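Local atomic coordinates of dihydrofolate reductase, putative (Aspergillus flavus, PDB entry 6DRS), a protein that probably catalyses the NADPH-dependent reduction of dihydrofolate to tetrahydrofolate, the step that antifolate inhibitors block. Residues Met62-Tyr67 / Ser93-Glu98. Numbering follows the deposited sequence.
Sequences MGRKTY and SKRVAE. With NAP (NADP nicotinamide-adenine-dinucleotide phosphate), chain H; SO4 (sulfate ion), chain C.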
# COMPACT_ATOMS: atom_id res chain seq x y z
N MET A 62 5.24 -5.40 3.27
CA MET A 62 5.08 -4.42 4.35
C MET A 62 6.07 -4.68 5.50
O MET A 62 6.50 -5.80 5.75
CB MET A 62 3.64 -4.44 4.89
CG MET A 62 3.31 -5.69 5.67
SD MET A 62 1.52 -5.91 5.75
CE MET A 62 1.27 -6.74 4.17
N GLY A 63 6.45 -3.61 6.22
CA GLY A 63 7.21 -3.78 7.46
C GLY A 63 6.31 -4.33 8.57
O GLY A 63 5.08 -4.21 8.51
N ARG A 64 6.92 -4.94 9.59
CA ARG A 64 6.14 -5.58 10.64
C ARG A 64 5.23 -4.56 11.35
O ARG A 64 4.11 -4.90 11.77
CB ARG A 64 7.04 -6.43 11.55
CG ARG A 64 6.27 -7.25 12.58
CD ARG A 64 5.88 -6.45 13.82
NE ARG A 64 7.10 -5.83 14.32
CZ ARG A 64 7.15 -4.90 15.26
NH1 ARG A 64 6.03 -4.44 15.81
NH2 ARG A 64 8.32 -4.43 15.63
N LYS A 65 5.67 -3.30 11.48
CA LYS A 65 4.87 -2.31 12.21
C LYS A 65 3.61 -1.95 11.40
O LYS A 65 2.52 -1.77 11.97
CB LYS A 65 5.70 -1.08 12.56
CG LYS A 65 6.55 -1.24 13.82
CD LYS A 65 7.67 -0.23 13.88
CE LYS A 65 8.33 -0.10 15.23
NZ LYS A 65 9.73 0.33 15.06
N THR A 66 3.76 -1.89 10.08
CA THR A 66 2.61 -1.63 9.22
C THR A 66 1.65 -2.82 9.28
O THR A 66 0.44 -2.64 9.39
CB THR A 66 3.04 -1.32 7.78
OG1 THR A 66 3.82 -0.12 7.80
CG2 THR A 66 1.85 -1.12 6.86
N TYR A 67 2.20 -4.04 9.25
CA TYR A 67 1.31 -5.19 9.50
C TYR A 67 0.51 -4.97 10.79
O TYR A 67 -0.71 -5.11 10.79
CB TYR A 67 2.08 -6.51 9.53
CG TYR A 67 1.18 -7.70 9.75
CD1 TYR A 67 0.44 -8.25 8.71
CD2 TYR A 67 1.09 -8.30 11.00
CE1 TYR A 67 -0.38 -9.36 8.91
CE2 TYR A 67 0.25 -9.39 11.22
CZ TYR A 67 -0.46 -9.93 10.17
OH TYR A 67 -1.26 -11.03 10.37
N SER A 93 6.47 -15.19 12.38
CA SER A 93 5.89 -16.39 11.69
C SER A 93 4.78 -17.03 12.52
O SER A 93 3.65 -17.16 12.02
CB SER A 93 6.94 -17.40 11.39
OG SER A 93 7.79 -16.92 10.36
N LYS A 94 5.07 -17.43 13.77
CA LYS A 94 4.06 -18.15 14.56
C LYS A 94 2.79 -17.30 14.70
O LYS A 94 1.66 -17.82 14.59
CB LYS A 94 4.54 -18.49 15.97
CG LYS A 94 5.75 -19.41 16.08
CD LYS A 94 5.56 -20.50 17.15
CE LYS A 94 6.73 -20.70 18.10
NZ LYS A 94 8.04 -20.49 17.43
N ARG A 95 2.97 -16.01 14.95
CA ARG A 95 1.80 -15.16 15.20
C ARG A 95 1.03 -14.92 13.89
O ARG A 95 -0.20 -14.87 13.88
CB ARG A 95 2.24 -13.86 15.89
CG ARG A 95 1.12 -12.84 16.11
CD ARG A 95 1.60 -11.60 16.85
NE ARG A 95 2.56 -10.79 16.12
CZ ARG A 95 2.22 -9.76 15.36
NH1 ARG A 95 0.94 -9.46 15.19
NH2 ARG A 95 3.17 -9.00 14.82
N VAL A 96 1.75 -14.73 12.78
CA VAL A 96 1.10 -14.48 11.47
C VAL A 96 0.31 -15.74 11.07
O VAL A 96 -0.89 -15.66 10.73
CB VAL A 96 2.12 -14.03 10.41
CG1 VAL A 96 1.59 -14.18 8.98
CG2 VAL A 96 2.61 -12.60 10.66
N ALA A 97 0.97 -16.92 11.22
CA ALA A 97 0.34 -18.22 10.93
C ALA A 97 -0.98 -18.32 11.69
O ALA A 97 -1.99 -18.75 11.15
CB ALA A 97 1.26 -19.35 11.27
N GLU A 98 -0.97 -17.82 12.92
CA GLU A 98 -2.15 -17.92 13.74
C GLU A 98 -3.24 -16.99 13.20
O GLU A 98 -4.41 -17.38 13.12
CB GLU A 98 -1.78 -17.55 15.18
CG GLU A 98 -2.69 -18.15 16.23
CD GLU A 98 -2.31 -17.67 17.63
OE1 GLU A 98 -1.13 -17.86 18.03
OE2 GLU A 98 -3.18 -17.08 18.30
PA NAP H . 7.62 -0.15 9.04
O1A NAP H . 6.19 -0.45 8.69
O2A NAP H . 8.72 0.23 8.12
O5B NAP H . 8.16 -1.39 9.95
C5B NAP H . 9.38 -1.35 10.71
C4B NAP H . 9.66 -2.79 11.08
O4B NAP H . 9.90 -3.55 9.89
C3B NAP H . 10.91 -3.00 11.92
O3B NAP H . 10.61 -2.82 13.32
C2B NAP H . 11.27 -4.43 11.59
O2B NAP H . 10.34 -5.32 12.21
C1B NAP H . 10.91 -4.54 10.12
N9A NAP H . 12.05 -4.21 9.28
C8A NAP H . 12.26 -2.96 8.85
N7A NAP H . 13.37 -2.92 8.09
C5A NAP H . 13.88 -4.16 8.02
C6A NAP H . 15.06 -4.79 7.37
N6A NAP H . 15.85 -4.00 6.63
N1A NAP H . 15.30 -6.11 7.51
C2A NAP H . 14.45 -6.85 8.25
N3A NAP H . 13.35 -6.34 8.88
C4A NAP H . 13.01 -5.02 8.82
O3 NAP H . 7.51 0.90 10.29
PN NAP H . 7.58 2.53 10.27
O1N NAP H . 8.57 3.04 9.31
O2N NAP H . 7.68 2.85 11.75
O5D NAP H . 6.11 2.92 9.78
C5D NAP H . 4.97 2.51 10.50
C4D NAP H . 4.12 3.76 10.52
O4D NAP H . 3.95 4.19 9.17
C3D NAP H . 2.74 3.60 11.12
O3D NAP H . 2.43 4.85 11.78
C2D NAP H . 1.88 3.41 9.90
O2D NAP H . 0.56 3.81 10.16
C1D NAP H . 2.55 4.30 8.87
N1N NAP H . 2.25 3.89 7.48
C2N NAP H . 1.61 4.78 6.69
C3N NAP H . 1.26 4.47 5.36
C7N NAP H . 0.55 5.50 4.49
O7N NAP H . 0.34 5.29 3.29
N7N NAP H . 0.17 6.66 5.07
C4N NAP H . 1.56 3.18 4.88
C5N NAP H . 2.22 2.28 5.73
C6N NAP H . 2.54 2.65 7.04
P2B NAP H . 10.68 -6.04 13.61
O1X NAP H . 10.70 -4.93 14.65
O2X NAP H . 9.44 -6.88 13.85
O3X NAP H . 12.01 -6.62 13.26
S SO4 C . 7.32 -2.21 18.39
O1 SO4 C . 6.91 -0.86 18.85
O2 SO4 C . 6.60 -2.41 17.11
O3 SO4 C . 8.80 -2.26 18.22
O4 SO4 C . 6.90 -3.23 19.39
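Y67 and V96 make the apolar part of this contact: CE2 of the tyrosine lies 4.0 Å from CG2 of the valine, which meets the phenol end of the ring obliquely. The ring gets there because CG stands anti to the backbone N (chi1 -179°), sending the phenol straight out from helix 64-69 to helix 89-116. R95 comes past in the opposite direction, and its NH1 sits at the ring edge of Y67, near CE2 and close to the ring plane, with the two planes 58° apart. The other terminal nitrogen of R95, NH2, comes within 3.9 Å of CD of R64; the two guanidinium planes are nearly perpendicular.

No hydrogen bond joins the two segments directly. Acids just beyond them do the bridging: D68 forms salt bridges to both R64 and R95, while E99 is hydrogen-bonded to the Y67 hydroxyl and forms a salt bridge with R95. I84 of strand 81-85 packs against R64, Y67 and V96.

On the cofactor side, R64 folds back at chi2 and chi3 to turn its guanidinium to the 2'-phosphate of NADP. NE of R64 gives a hydrogen bond of 2.6 Å to O2X of NADP, and its NH2 another of 2.6 Å to O1X, with the phosphorus in the guanidinium plane. A sulfate, probably from the crystallisation liquor, also lies at the edge of that plane, and CG of K65 lies over one face, offset toward its rim. Further along the helix, T66 holds the pyrophosphate through OG1 to O1A at 2.6 Å, with a weak bond from its N to the same oxygen.

The 2'-phosphate contacts are consistent with a preference for NADP(H) over NAD(H). The shared D68 probably offsets the like charges of R64 and R95, linking the phosphate-binding arginine to helix 89-116 through a charge network.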